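Long-range contacts in DegV domain-containing protein spr0652 (Streptococcus pneumoniae, PDB 6CNG), which binds a long-chain fatty acid, here linoleic acid, and probably presents it to fatty acid kinase for use in lipid metabolism: residues I26-C31 / V104-T109; V46-T51 / D89-A94; S83-P88 / H114-L119; D186-N191 / S286-E291. All coordinates share one frame; numbering follows the deposited sequence.

Contact 1: residues I26-C31 / V104-T109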
loop_
_atom_site.group_PDB
_atom_site.type_symbol
_atom_site.label_atom_id
_atom_site.label_comp_id
_atom_site.label_asym_id
_atom_site.label_seq_id
_atom_site.Cartn_x
_atom_site.Cartn_y
_atom_site.Cartn_z
ATOM N N ILE A 26 2.554 -10.853 7.435
ATOM C CA ILE A 26 3.305 -9.678 7.864
ATOM C C ILE A 26 3.312 -8.682 6.719
ATOM O O ILE A 26 3.434 -9.062 5.559
ATOM C CB ILE A 26 4.746 -10.046 8.263
ATOM C CG1 ILE A 26 4.755 -11.258 9.179
ATOM C CG2 ILE A 26 5.397 -8.869 8.943
ATOM C CD1 ILE A 26 6.116 -11.730 9.578
ATOM N N ALA A 27 3.139 -7.416 7.043
ATOM C CA ALA A 27 3.223 -6.370 6.040
ATOM C C ALA A 27 3.873 -5.152 6.667
ATOM O O ALA A 27 3.786 -4.951 7.868
ATOM C CB ALA A 27 1.834 -5.981 5.501
ATOM N N ASP A 28 4.536 -4.348 5.857
ATOM C CA ASP A 28 5.003 -3.067 6.372
ATOM C C ASP A 28 3.871 -2.023 6.323
ATOM O O ASP A 28 2.782 -2.274 5.805
ATOM C CB ASP A 28 6.280 -2.643 5.641
ATOM C CG ASP A 28 6.074 -2.401 4.153
ATOM O OD1 ASP A 28 5.004 -1.850 3.777
ATOM O OD2 ASP A 28 6.994 -2.730 3.367
ATOM N N SER A 29 4.130 -0.831 6.867
ATOM C CA SER A 29 3.078 0.182 6.991
ATOM C C SER A 29 2.747 0.927 5.664
ATOM O O SER A 29 1.993 1.917 5.682
ATOM C CB SER A 29 3.378 1.104 8.171
ATOM O OG SER A 29 4.495 1.902 7.946
ATOM N N GLY A 30 3.240 0.435 4.524
ATOM C CA GLY A 30 2.643 0.721 3.238
ATOM C C GLY A 30 1.322 0.021 3.011
ATOM O O GLY A 30 0.629 0.345 2.042
ATOM N N CYS A 31 0.995 -0.960 3.860
ATOM C CA CYS A 31 -0.334 -1.550 3.988
ATOM C C CYS A 31 -1.141 -0.729 4.982
ATOM O O CYS A 31 -0.644 -0.337 6.035
ATOM C CB CYS A 31 -0.227 -2.983 4.517
ATOM S SG CYS A 31 -1.766 -3.852 4.912
ATOM N N VAL A 104 4.581 -9.248 2.902
ATOM C CA VAL A 104 4.352 -8.357 1.781
ATOM C C VAL A 104 4.953 -7.017 2.145
ATOM O O VAL A 104 4.586 -6.422 3.160
ATOM C CB VAL A 104 2.854 -8.205 1.494
ATOM C CG1 VAL A 104 2.623 -7.432 0.215
ATOM C CG2 VAL A 104 2.210 -9.548 1.433
ATOM N N THR A 105 5.844 -6.530 1.306
ATOM C CA THR A 105 6.404 -5.210 1.453
ATOM C C THR A 105 5.878 -4.258 0.393
ATOM O O THR A 105 5.425 -4.638 -0.682
ATOM C CB THR A 105 7.928 -5.229 1.368
ATOM O OG1 THR A 105 8.331 -5.425 0.011
ATOM C CG2 THR A 105 8.481 -6.303 2.226
ATOM N N ILE A 106 5.943 -2.991 0.740
ATOM C CA ILE A 106 5.817 -1.943 -0.231
ATOM C C ILE A 106 6.914 -2.101 -1.286
ATOM O O ILE A 106 7.937 -2.778 -1.080
ATOM C CB ILE A 106 5.953 -0.644 0.586
ATOM C CG1 ILE A 106 5.217 0.521 -0.080
ATOM C CG2 ILE A 106 7.450 -0.367 0.909
ATOM C CD1 ILE A 106 5.197 1.828 0.736
ATOM N N THR A 107 6.674 -1.489 -2.449
ATOM C CA THR A 107 7.593 -1.568 -3.574
ATOM C C THR A 107 9.051 -1.520 -3.139
ATOM O O THR A 107 9.496 -0.564 -2.506
ATOM C CB THR A 107 7.342 -0.436 -4.562
ATOM O OG1 THR A 107 8.465 -0.351 -5.441
ATOM C CG2 THR A 107 7.123 0.883 -3.864
ATOM N N GLY A 108 9.791 -2.546 -3.502
ATOM C CA GLY A 108 11.198 -2.576 -3.197
ATOM C C GLY A 108 12.041 -1.696 -4.074
ATOM O O GLY A 108 13.259 -1.686 -3.934
ATOM N N THR A 109 11.430 -0.980 -5.006
ATOM C CA THR A 109 12.184 -0.043 -5.819
ATOM C C THR A 109 12.288 1.321 -5.167
ATOM O O THR A 109 13.310 1.990 -5.314
ATOM C CB THR A 109 11.525 0.100 -7.180
ATOM O OG1 THR A 109 11.331 -1.192 -7.752
ATOM C CG2 THR A 109 12.406 0.897 -8.114
HETATM O O HOH W 1 3.023 -3.747 2.885
#

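Contact 2: residues V46-T51 / D89-A94. With EIC (linoleic acid), chain C.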
loop_
_atom_site.group_PDB
_atom_site.type_symbol
_atom_site.label_atom_id
_atom_site.label_comp_id
_atom_site.label_asym_id
_atom_site.label_seq_id
_atom_site.Cartn_x
_atom_site.Cartn_y
_atom_site.Cartn_z
ATOM N N VAL A 46 0.469 -8.948 11.390
ATOM C CA VAL A 46 1.372 -8.016 12.044
ATOM C C VAL A 46 1.783 -6.979 11.027
ATOM O O VAL A 46 2.222 -7.333 9.932
ATOM C CB VAL A 46 2.635 -8.717 12.579
ATOM C CG1 VAL A 46 3.579 -7.717 13.219
ATOM C CG2 VAL A 46 2.273 -9.766 13.568
ATOM N N SER A 47 1.665 -5.713 11.381
ATOM C CA SER A 47 2.254 -4.669 10.571
ATOM C C SER A 47 3.550 -4.182 11.185
ATOM O O SER A 47 3.647 -3.962 12.401
ATOM C CB SER A 47 1.345 -3.485 10.343
ATOM O OG SER A 47 1.828 -2.782 9.209
ATOM N N VAL A 48 4.527 -3.993 10.317
ATOM C CA VAL A 48 5.864 -3.549 10.709
ATOM C C VAL A 48 6.007 -2.089 10.309
ATOM O O VAL A 48 6.048 -1.760 9.111
ATOM C CB VAL A 48 6.948 -4.430 10.083
ATOM C CG1 VAL A 48 8.325 -3.938 10.510
ATOM C CG2 VAL A 48 6.713 -5.868 10.445
ATOM N N PRO A 49 6.111 -1.176 11.270
ATOM C CA PRO A 49 6.060 0.245 10.942
ATOM C C PRO A 49 7.337 0.760 10.301
ATOM O O PRO A 49 8.451 0.412 10.686
ATOM C CB PRO A 49 5.845 0.895 12.311
ATOM C CG PRO A 49 6.470 -0.025 13.233
ATOM C CD PRO A 49 6.235 -1.387 12.723
ATOM N N LEU A 50 7.154 1.612 9.313
ATOM C CA LEU A 50 8.214 2.524 8.924
ATOM C C LEU A 50 8.155 3.755 9.822
ATOM O O LEU A 50 7.221 3.942 10.597
ATOM C CB LEU A 50 8.084 2.919 7.448
ATOM C CG LEU A 50 8.674 1.892 6.485
ATOM C CD1 LEU A 50 7.734 0.749 6.231
ATOM C CD2 LEU A 50 9.095 2.515 5.190
ATOM N N THR A 51 9.151 4.614 9.684
ATOM C CA THR A 51 9.218 5.820 10.483
ATOM C C THR A 51 9.240 7.031 9.576
ATOM O O THR A 51 9.644 6.955 8.418
ATOM C CB THR A 51 10.465 5.841 11.353
ATOM O OG1 THR A 51 11.620 5.759 10.519
ATOM C CG2 THR A 51 10.457 4.679 12.298
ATOM N N ASP A 89 15.995 -6.529 11.809
ATOM C CA ASP A 89 15.647 -6.979 13.146
ATOM C C ASP A 89 14.170 -6.781 13.429
ATOM O O ASP A 89 13.550 -7.601 14.102
ATOM C CB ASP A 89 16.475 -6.198 14.142
ATOM C CG ASP A 89 16.228 -6.633 15.518
ATOM O OD1 ASP A 89 16.537 -7.806 15.807
ATOM O OD2 ASP A 89 15.706 -5.824 16.308
ATOM N N ASP A 90 13.594 -5.692 12.945
ATOM C CA ASP A 90 12.162 -5.485 13.092
ATOM C C ASP A 90 11.380 -6.621 12.444
ATOM O O ASP A 90 10.351 -7.059 12.967
ATOM C CB ASP A 90 11.776 -4.163 12.443
ATOM C CG ASP A 90 12.412 -2.967 13.126
ATOM O OD1 ASP A 90 13.090 -3.159 14.146
ATOM O OD2 ASP A 90 12.242 -1.833 12.635
ATOM N N TYR A 91 11.864 -7.119 11.306
ATOM C CA TYR A 91 11.221 -8.248 10.652
ATOM C C TYR A 91 11.439 -9.527 11.454
ATOM O O TYR A 91 10.508 -10.311 11.647
ATOM C CB TYR A 91 11.747 -8.353 9.213
ATOM C CG TYR A 91 11.124 -7.348 8.262
ATOM C CD1 TYR A 91 9.763 -7.238 8.175
ATOM C CD2 TYR A 91 11.887 -6.519 7.456
ATOM C CE1 TYR A 91 9.176 -6.341 7.341
ATOM C CE2 TYR A 91 11.302 -5.623 6.606
ATOM C CZ TYR A 91 9.944 -5.536 6.557
ATOM O OH TYR A 91 9.287 -4.662 5.738
ATOM N N LEU A 92 12.645 -9.732 11.977
ATOM C CA LEU A 92 12.920 -10.939 12.755
ATOM C C LEU A 92 11.992 -11.067 13.953
ATOM O O LEU A 92 11.509 -12.165 14.250
ATOM C CB LEU A 92 14.363 -10.932 13.257
ATOM C CG LEU A 92 15.492 -11.090 12.270
ATOM C CD1 LEU A 92 16.795 -10.924 13.037
ATOM C CD2 LEU A 92 15.424 -12.413 11.588
ATOM N N ARG A 93 11.767 -9.969 14.673
ATOM C CA ARG A 93 10.836 -9.982 15.791
ATOM C C ARG A 93 9.468 -10.462 15.357
ATOM O O ARG A 93 8.799 -11.211 16.078
ATOM C CB ARG A 93 10.664 -8.566 16.330
ATOM C CG ARG A 93 11.786 -8.016 17.156
ATOM C CD ARG A 93 11.255 -6.940 18.123
ATOM N NE ARG A 93 10.049 -6.237 17.654
ATOM C CZ ARG A 93 8.802 -6.481 18.067
ATOM N NH1 ARG A 93 8.539 -7.427 18.971
ATOM N NH2 ARG A 93 7.800 -5.764 17.569
ATOM N N ALA A 94 9.005 -9.972 14.226
ATOM C CA ALA A 94 7.661 -10.261 13.759
ATOM C C ALA A 94 7.479 -11.720 13.371
ATOM O O ALA A 94 6.352 -12.213 13.369
ATOM C CB ALA A 94 7.348 -9.355 12.581
HETATM C C1 EIC C . 11.135 4.570 3.004
HETATM C C2 EIC C . 9.692 4.520 2.514
HETATM C C3 EIC C . 9.479 5.178 1.169
HETATM C C4 EIC C . 8.123 4.840 0.595
HETATM C C5 EIC C . 7.938 5.407 -0.796
HETATM C C6 EIC C . 6.618 4.972 -1.424
HETATM C C7 EIC C . 5.396 5.709 -0.859
HETATM C C8 EIC C . 4.106 5.120 -1.400
HETATM C C9 EIC C . 2.953 5.809 -0.707
HETATM C C10 EIC C . 2.334 6.830 -1.257
HETATM C C11 EIC C . 2.734 7.408 -2.608
HETATM C C12 EIC C . 1.430 7.570 -3.377
HETATM C C13 EIC C . 1.223 7.135 -4.602
HETATM C C14 EIC C . 2.298 6.439 -5.410
HETATM C C15 EIC C . 2.324 4.937 -5.142
HETATM C C16 EIC C . 3.401 4.288 -5.999
HETATM C C17 EIC C . 3.579 2.837 -5.658
HETATM C C18 EIC C . 4.687 2.254 -6.505
HETATM O O1 EIC C . 11.896 3.570 2.896
HETATM O O2 EIC C . 11.564 5.631 3.520
HETATM O O HOH W 2 9.765 -1.260 12.466
#

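Contact 3: residues S83-P88 / H114-L119. With EIC (linoleic acid), chain C.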
loop_
_atom_site.group_PDB
_atom_site.type_symbol
_atom_site.label_atom_id
_atom_site.label_comp_id
_atom_site.label_asym_id
_atom_site.label_seq_id
_atom_site.Cartn_x
_atom_site.Cartn_y
_atom_site.Cartn_z
ATOM N N SER A 83 11.329 9.658 5.359
ATOM C CA SER A 83 10.919 8.331 5.814
ATOM C C SER A 83 12.109 7.370 5.924
ATOM O O SER A 83 13.165 7.580 5.326
ATOM C CB SER A 83 9.871 7.740 4.882
ATOM O OG SER A 83 10.426 7.436 3.652
ATOM N N ALA A 84 11.922 6.313 6.719
ATOM C CA ALA A 84 12.906 5.246 6.825
ATOM C C ALA A 84 12.205 3.903 6.901
ATOM O O ALA A 84 11.103 3.796 7.427
ATOM C CB ALA A 84 13.775 5.372 8.076
ATOM N N CYS A 85 12.876 2.889 6.404
ATOM C CA CYS A 85 12.300 1.557 6.287
ATOM C C CYS A 85 12.600 0.739 7.532
ATOM O O CYS A 85 13.436 1.106 8.353
ATOM C CB CYS A 85 12.858 0.864 5.042
ATOM S SG CYS A 85 14.574 0.432 5.127
ATOM N N PRO A 86 11.940 -0.410 7.695
ATOM C CA PRO A 86 12.202 -1.239 8.863
ATOM C C PRO A 86 13.554 -1.913 8.807
ATOM O O PRO A 86 14.079 -2.261 7.747
ATOM C CB PRO A 86 11.086 -2.280 8.808
ATOM C CG PRO A 86 10.068 -1.669 7.949
ATOM C CD PRO A 86 10.851 -0.985 6.904
ATOM N N SER A 87 14.108 -2.091 9.989
ATOM C CA SER A 87 15.320 -2.843 10.140
ATOM C C SER A 87 15.036 -4.314 9.887
ATOM O O SER A 87 13.925 -4.794 10.101
ATOM C CB SER A 87 15.801 -2.701 11.559
ATOM O OG SER A 87 16.801 -3.642 11.845
ATOM N N PRO A 88 16.025 -5.049 9.442
ATOM C CA PRO A 88 15.879 -6.498 9.385
ATOM C C PRO A 88 15.461 -7.080 10.713
ATOM O O PRO A 88 14.658 -8.015 10.746
ATOM C CB PRO A 88 17.287 -6.950 8.987
ATOM C CG PRO A 88 17.894 -5.804 8.365
ATOM C CD PRO A 88 17.364 -4.625 9.039
ATOM N N HIS A 114 11.783 -4.109 1.351
ATOM C CA HIS A 114 11.907 -5.443 0.810
ATOM C C HIS A 114 13.312 -5.986 0.986
ATOM O O HIS A 114 13.483 -7.169 1.258
ATOM C CB HIS A 114 11.525 -5.407 -0.652
ATOM C CG HIS A 114 11.627 -6.727 -1.320
ATOM N ND1 HIS A 114 12.642 -7.038 -2.194
ATOM C CD2 HIS A 114 10.854 -7.827 -1.230
ATOM C CE1 HIS A 114 12.493 -8.280 -2.611
ATOM N NE2 HIS A 114 11.413 -8.779 -2.044
ATOM N N ASN A 115 14.329 -5.146 0.821
ATOM C CA ASN A 115 15.704 -5.597 1.014
ATOM C C ASN A 115 15.916 -6.092 2.437
ATOM O O ASN A 115 16.531 -7.135 2.648
ATOM C CB ASN A 115 16.667 -4.458 0.664
ATOM C CG ASN A 115 18.138 -4.848 0.796
ATOM O OD1 ASN A 115 18.756 -4.649 1.830
ATOM N ND2 ASN A 115 18.694 -5.373 -0.263
ATOM N N SER A 116 15.409 -5.359 3.434
ATOM C CA SER A 116 15.504 -5.820 4.815
ATOM C C SER A 116 14.732 -7.109 5.018
ATOM O O SER A 116 15.159 -7.982 5.779
ATOM C CB SER A 116 14.962 -4.759 5.763
ATOM O OG SER A 116 15.903 -3.735 5.929
ATOM N N ALA A 117 13.564 -7.229 4.376
ATOM C CA ALA A 117 12.768 -8.433 4.520
ATOM C C ALA A 117 13.479 -9.619 3.917
ATOM O O ALA A 117 13.398 -10.723 4.444
ATOM C CB ALA A 117 11.417 -8.243 3.838
ATOM N N GLN A 118 14.153 -9.421 2.803
ATOM C CA GLN A 118 14.867 -10.522 2.184
ATOM C C GLN A 118 15.955 -11.023 3.101
ATOM O O GLN A 118 16.176 -12.234 3.220
ATOM C CB GLN A 118 15.479 -10.071 0.873
ATOM C CG GLN A 118 14.496 -9.898 -0.254
ATOM C CD GLN A 118 15.149 -9.335 -1.513
ATOM O OE1 GLN A 118 15.799 -8.290 -1.469
ATOM N NE2 GLN A 118 14.960 -10.016 -2.640
ATOM N N LEU A 119 16.644 -10.104 3.755
ATOM C CA LEU A 119 17.719 -10.493 4.653
ATOM C C LEU A 119 17.167 -11.172 5.897
ATOM O O LEU A 119 17.680 -12.198 6.324
ATOM C CB LEU A 119 18.545 -9.267 5.010
ATOM C CG LEU A 119 19.681 -9.541 5.996
ATOM C CD1 LEU A 119 20.653 -10.591 5.526
ATOM C CD2 LEU A 119 20.389 -8.277 6.271
HETATM C C1 EIC C . 11.135 4.570 3.004
HETATM C C2 EIC C . 9.692 4.520 2.514
HETATM C C3 EIC C . 9.479 5.178 1.169
HETATM C C4 EIC C . 8.123 4.840 0.595
HETATM C C5 EIC C . 7.938 5.407 -0.796
HETATM C C6 EIC C . 6.618 4.972 -1.424
HETATM C C7 EIC C . 5.396 5.709 -0.859
HETATM C C8 EIC C . 4.106 5.120 -1.400
HETATM C C9 EIC C . 2.953 5.809 -0.707
HETATM C C10 EIC C . 2.334 6.830 -1.257
HETATM C C11 EIC C . 2.734 7.408 -2.608
HETATM C C12 EIC C . 1.430 7.570 -3.377
HETATM C C13 EIC C . 1.223 7.135 -4.602
HETATM C C14 EIC C . 2.298 6.439 -5.410
HETATM C C15 EIC C . 2.324 4.937 -5.142
HETATM C C16 EIC C . 3.401 4.288 -5.999
HETATM C C17 EIC C . 3.579 2.837 -5.658
HETATM C C18 EIC C . 4.687 2.254 -6.505
HETATM O O1 EIC C . 11.896 3.570 2.896
HETATM O O2 EIC C . 11.564 5.631 3.520
#

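Contact 4: residues D186-N191 / S286-E291. With EIC (linoleic acid), chain C.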
loop_
_atom_site.group_PDB
_atom_site.type_symbol
_atom_site.label_atom_id
_atom_site.label_comp_id
_atom_site.label_asym_id
_atom_site.label_seq_id
_atom_site.Cartn_x
_atom_site.Cartn_y
_atom_site.Cartn_z
ATOM N N ASP A 186 4.793 16.778 -3.186
ATOM C CA ASP A 186 6.008 17.438 -2.746
ATOM C C ASP A 186 6.872 16.521 -1.906
ATOM O O ASP A 186 8.088 16.546 -2.022
ATOM C CB ASP A 186 5.649 18.702 -1.978
ATOM C CG ASP A 186 4.712 19.602 -2.766
ATOM O OD1 ASP A 186 4.917 19.729 -3.985
ATOM O OD2 ASP A 186 3.753 20.146 -2.193
ATOM N N ASN A 187 6.273 15.716 -1.038
ATOM C CA ASN A 187 7.088 14.856 -0.199
ATOM C C ASN A 187 7.760 13.763 -1.009
ATOM O O ASN A 187 8.892 13.381 -0.715
ATOM C CB ASN A 187 6.254 14.264 0.921
ATOM C CG ASN A 187 5.943 15.278 2.000
ATOM O OD1 ASN A 187 6.556 16.326 2.092
ATOM N ND2 ASN A 187 4.971 14.977 2.794
ATOM N N LEU A 188 7.075 13.233 -2.015
ATOM C CA LEU A 188 7.720 12.314 -2.944
ATOM C C LEU A 188 8.954 12.944 -3.584
ATOM O O LEU A 188 10.032 12.344 -3.617
ATOM C CB LEU A 188 6.724 11.892 -4.022
ATOM C CG LEU A 188 5.673 10.889 -3.581
ATOM C CD1 LEU A 188 4.492 10.911 -4.533
ATOM C CD2 LEU A 188 6.275 9.502 -3.463
ATOM N N VAL A 189 8.817 14.150 -4.109
ATOM C CA VAL A 189 9.955 14.801 -4.753
ATOM C C VAL A 189 11.063 15.052 -3.737
ATOM O O VAL A 189 12.220 14.689 -3.953
ATOM C CB VAL A 189 9.484 16.084 -5.451
ATOM C CG1 VAL A 189 10.632 16.844 -5.998
ATOM C CG2 VAL A 189 8.499 15.744 -6.549
ATOM N N LYS A 190 10.711 15.623 -2.588
ATOM C CA LYS A 190 11.710 15.980 -1.589
ATOM C C LYS A 190 12.517 14.783 -1.126
ATOM O O LYS A 190 13.652 14.942 -0.662
ATOM C CB LYS A 190 11.016 16.600 -0.384
ATOM C CG LYS A 190 10.497 18.022 -0.640
ATOM C CD LYS A 190 9.511 18.536 0.453
ATOM C CE LYS A 190 9.229 20.014 0.312
ATOM N NZ LYS A 190 8.157 20.512 1.215
ATOM N N ASN A 191 11.938 13.588 -1.204
ATOM C CA ASN A 191 12.570 12.367 -0.745
ATOM C C ASN A 191 13.175 11.559 -1.881
ATOM O O ASN A 191 13.624 10.440 -1.651
ATOM C CB ASN A 191 11.563 11.519 0.032
ATOM C CG ASN A 191 11.375 11.984 1.443
ATOM O OD1 ASN A 191 12.048 11.511 2.347
ATOM N ND2 ASN A 191 10.436 12.891 1.648
ATOM N N SER A 286 -0.121 8.287 4.114
ATOM C CA SER A 286 -0.589 9.669 4.239
ATOM C C SER A 286 0.534 10.639 3.933
ATOM O O SER A 286 0.330 11.651 3.272
ATOM C CB SER A 286 -1.135 9.935 5.643
ATOM O OG SER A 286 -2.113 8.980 5.988
ATOM N N PHE A 287 1.732 10.327 4.395
ATOM C CA PHE A 287 2.848 11.223 4.224
ATOM C C PHE A 287 3.169 11.419 2.767
ATOM O O PHE A 287 3.477 12.534 2.337
ATOM C CB PHE A 287 4.040 10.601 4.936
ATOM C CG PHE A 287 5.308 11.332 4.738
ATOM C CD1 PHE A 287 5.463 12.607 5.197
ATOM C CD2 PHE A 287 6.358 10.728 4.118
ATOM C CE1 PHE A 287 6.643 13.264 5.017
ATOM C CE2 PHE A 287 7.531 11.393 3.937
ATOM C CZ PHE A 287 7.679 12.643 4.391
ATOM N N TYR A 288 3.116 10.358 1.997
ATOM C CA TYR A 288 3.526 10.450 0.610
ATOM C C TYR A 288 2.393 10.753 -0.336
ATOM O O TYR A 288 2.603 11.435 -1.340
ATOM C CB TYR A 288 4.188 9.157 0.213
ATOM C CG TYR A 288 5.586 9.160 0.615
ATOM C CD1 TYR A 288 6.453 10.107 0.105
ATOM C CD2 TYR A 288 6.056 8.244 1.495
ATOM C CE1 TYR A 288 7.746 10.120 0.449
ATOM C CE2 TYR A 288 7.371 8.242 1.852
ATOM C CZ TYR A 288 8.221 9.189 1.328
ATOM O OH TYR A 288 9.557 9.213 1.675
ATOM N N ALA A 289 1.209 10.258 -0.064
ATOM C CA ALA A 289 0.088 10.608 -0.926
ATOM C C ALA A 289 -0.434 12.000 -0.632
ATOM O O ALA A 289 -0.994 12.650 -1.522
ATOM C CB ALA A 289 -1.036 9.589 -0.764
ATOM N N GLU A 290 -0.270 12.444 0.618
ATOM C CA GLU A 290 -0.597 13.785 1.072
ATOM C C GLU A 290 -2.086 14.065 1.049
ATOM O O GLU A 290 -2.898 13.197 0.726
ATOM C CB GLU A 290 0.176 14.825 0.261
ATOM C CG GLU A 290 1.698 14.670 0.389
ATOM C CD GLU A 290 2.457 15.966 0.146
ATOM O OE1 GLU A 290 2.140 16.993 0.782
ATOM O OE2 GLU A 290 3.372 15.961 -0.687
ATOM N N GLU A 291 -2.449 15.275 1.420
ATOM C CA GLU A 291 -3.849 15.577 1.639
ATOM C C GLU A 291 -4.608 15.545 0.329
ATOM O O GLU A 291 -4.160 16.083 -0.683
ATOM C CB GLU A 291 -3.971 16.924 2.321
ATOM C CG GLU A 291 -3.335 16.939 3.699
ATOM C CD GLU A 291 -4.066 16.076 4.676
ATOM O OE1 GLU A 291 -3.447 15.680 5.678
ATOM O OE2 GLU A 291 -5.254 15.785 4.448
HETATM C C1 EIC C . 11.135 4.570 3.004
HETATM C C2 EIC C . 9.692 4.520 2.514
HETATM C C3 EIC C . 9.479 5.178 1.169
HETATM C C4 EIC C . 8.123 4.840 0.595
HETATM C C5 EIC C . 7.938 5.407 -0.796
HETATM C C6 EIC C . 6.618 4.972 -1.424
HETATM C C7 EIC C . 5.396 5.709 -0.859
HETATM C C8 EIC C . 4.106 5.120 -1.400
HETATM C C9 EIC C . 2.953 5.809 -0.707
HETATM C C10 EIC C . 2.334 6.830 -1.257
HETATM C C11 EIC C . 2.734 7.408 -2.608
HETATM C C12 EIC C . 1.430 7.570 -3.377
HETATM C C13 EIC C . 1.223 7.135 -4.602
HETATM C C14 EIC C . 2.298 6.439 -5.410
HETATM C C15 EIC C . 2.324 4.937 -5.142
HETATM C C16 EIC C . 3.401 4.288 -5.999
HETATM C C17 EIC C . 3.579 2.837 -5.658
HETATM C C18 EIC C . 4.687 2.254 -6.505
HETATM O O1 EIC C . 11.896 3.570 2.896
HETATM O O2 EIC C . 11.564 5.631 3.520
HETATM O O HOH W 3 4.089 13.591 -1.923
#

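Contact 1: residues I26-C31 / V104-T109
Asp28 OD2 accepts the backbone N-H of Ile106 at 2.8 Å on its syn side, 20° out of the carboxylate plane, and is also bonded by the hydroxyl of Ser113 at the start of helix 113-127. The second oxygen is gripped too: Gly30 N reaches Asp28 OD1 on the anti side at 3.0 Å, forming an Asx turn within the type I turn Asp28-Cys31. Water 1 lies 2.9 Å from Asp28 OD1 and close to Val104 O, placed to donate to either. Donors on both oxygens fix the rotation of the buried carboxylate. With CG between backbone N and carbonyl carbon (chi1 63°), the group turns across to the end of the neighbouring strand, at about a right angle to the Ile106 side chain. Ile106 in turn brings CD1 to Gly30 CA at 3.7 Å. Upstream the backbones pair in parallel: Val104 N donates to Ile26 O at 2.9 Å, and a weaker bond runs from Asp28 N to Val104 O at 3.4 Å. Loops meeting at the C-terminal ends of adjacent parallel strands are where Rossmann-like alpha/beta domains place their ligand sites; here Thr107 touches the linoleic acid.

Contact 2: residues V46-T51 / D89-A94
Val48 is the centre of the contact, its two methyls spread over one side of helix 88-95. CG2 of Val48 lies 4.0 Å from Tyr91 CE1, approaching the ring obliquely, and 4.1 Å from Ala94 CB. The other branch, Val48 CG1, which stands anti to the backbone N (chi1 180°), rests on Asp90 CB at 4.0 Å. Two residues earlier on the same strand face, Val46 CG1 meets Ala94 CB at 4.2 Å, so the small alanine packs beneath both valines. Where the strand is interrupted at Pro49, a water bridges the two segments: water 2 donates to Pro49 O at 2.8 Å and to Asp90 OD2, a notably short 2.5 Å. A weak bond from Ser87 N reaches the same carboxylate oxygen. In the next shell, Tyr91 OH is hydrogen-bonded to Ser113 OG, and the ring also packs on Asp28, Pro86 and Ala117; these hold it between the sheet and helix 113-127. Leu50, two residues after Val48, reaches the fatty acid with CD2, 3.4 Å from linoleic acid C2. Strand 46-48 and helix 89-94 run antiparallel at 171°, their axes 9.3 Å apart, the helix-on-sheet layering of an alpha/beta fold, here in the DegV family.

Contact 3: residues S83-P88 / H114-L119
An N-capped helix start meets the side of a second helix here: the chain leaves the fatty-acid pocket along residues 83-87, and Pro88, just after the N-cap Ser87, packs on Ser116 and Leu119 of helix 113-127, while Pro86 joins through its carbonyl oxygen. Pro88 occupies the first turn of helix 88-95, where its lack of an N-H costs no helical bond, and Ser87 OG caps the helix by accepting from Asp89 N. The polar tie across the contact runs from Ser116 to the residue before the cap. Its hydroxyl donates to Pro86 O at 3.0 Å, in the carbonyl plane and with a C=O...O angle of 158°. This describes the conformer given; a second one was modelled for Ser116, so the bond need not be permanent. OG stands anti to the carbonyl carbon of its own residue (chi1 -77°), which turns it toward the loop, and Pro88 CD rests against it at 3.5 Å. Tyr91 also touches Ser116, from helix 88-95. The other end of the loop faces the ligand. Ala84 N lies 3.3 Å from linoleic acid O2, and Cys85 CB is 3.6 Å from O1. Ser83, in strand 82-84, corresponds by similarity to a hexadecanoate-binding residue, as does Ser111, whose hydroxyl is hydrogen-bonded to the linoleic acid. Ser83 OG is also bonded to Tyr288 OH, which ties this strand to the other wall of the pocket. At the outer rim, one helical turn beyond Ser116, Leu119 brings its CD2 branch to the rim of the proline ring, 4.1 Å from Pro88 CG.

Contact 4: residues D186-N191 / S286-E291
The amide of Asn187 lies stacked over the Phe287 ring, their planes 25° apart, with Asn187 ND2 3.3 Å from Phe287 CE1. That nitrogen also donates almost straight (174°) to Phe287 O at 2.9 Å, in the amide plane, a bond that helps to keep the amide flat against the ring. Tyr288 is covered on both faces: Phe287 CD2 sits 3.5 Å above the ring centre, and the linoleic acid chain crosses the opposite face near C5. Asn187 O and Leu188 N approach the edge of the Tyr288 ring, and Leu188 CD2 comes obliquely to Tyr288 CD1 at 3.6 Å. Nearer the backbone, Tyr288 CB touches C10 of the fatty acid at 3.3 Å. Glu290, the residue that leaves helix 283-289 with positive phi, extends its chain to the start of helix 186-190: OE2 accepts from Asn187 N at 2.9 Å and from water 3, which in turn bridges to Tyr288 O and Leu188 N. Tyr75 OH binds the other carboxylate oxygen, Glu290 OE1. Beyond the pair, Asn191 ND2 bonds Ser81 O just before strand 82-84, Met74 of helix 67-76 packs on Asn187 and Phe287, and Leu182 of strand 176-182 backs Leu188 and Ala289.

From the N terminus, contact 1 closes the longest of the first three loops, joining strands 23-28 and 100-105 side by side. Contact 2 is nested inside it, laying helix 88-95 on strand 43-54, the other neighbour of strand 23-28. Contact 3 crosses both, because it opens within their loops and closes later on helix 113-127. These three lie about 9 to 10 Å apart between centres, in one sheet and its covering helices. Contact 4 follows in series, bringing helix 186-190 against helix 283-289; its centre is about 20 Å from that of contact 3. Ser83 and Tyr288 join those two contacts beside the linoleic acid, to which all four contacts contribute a residue.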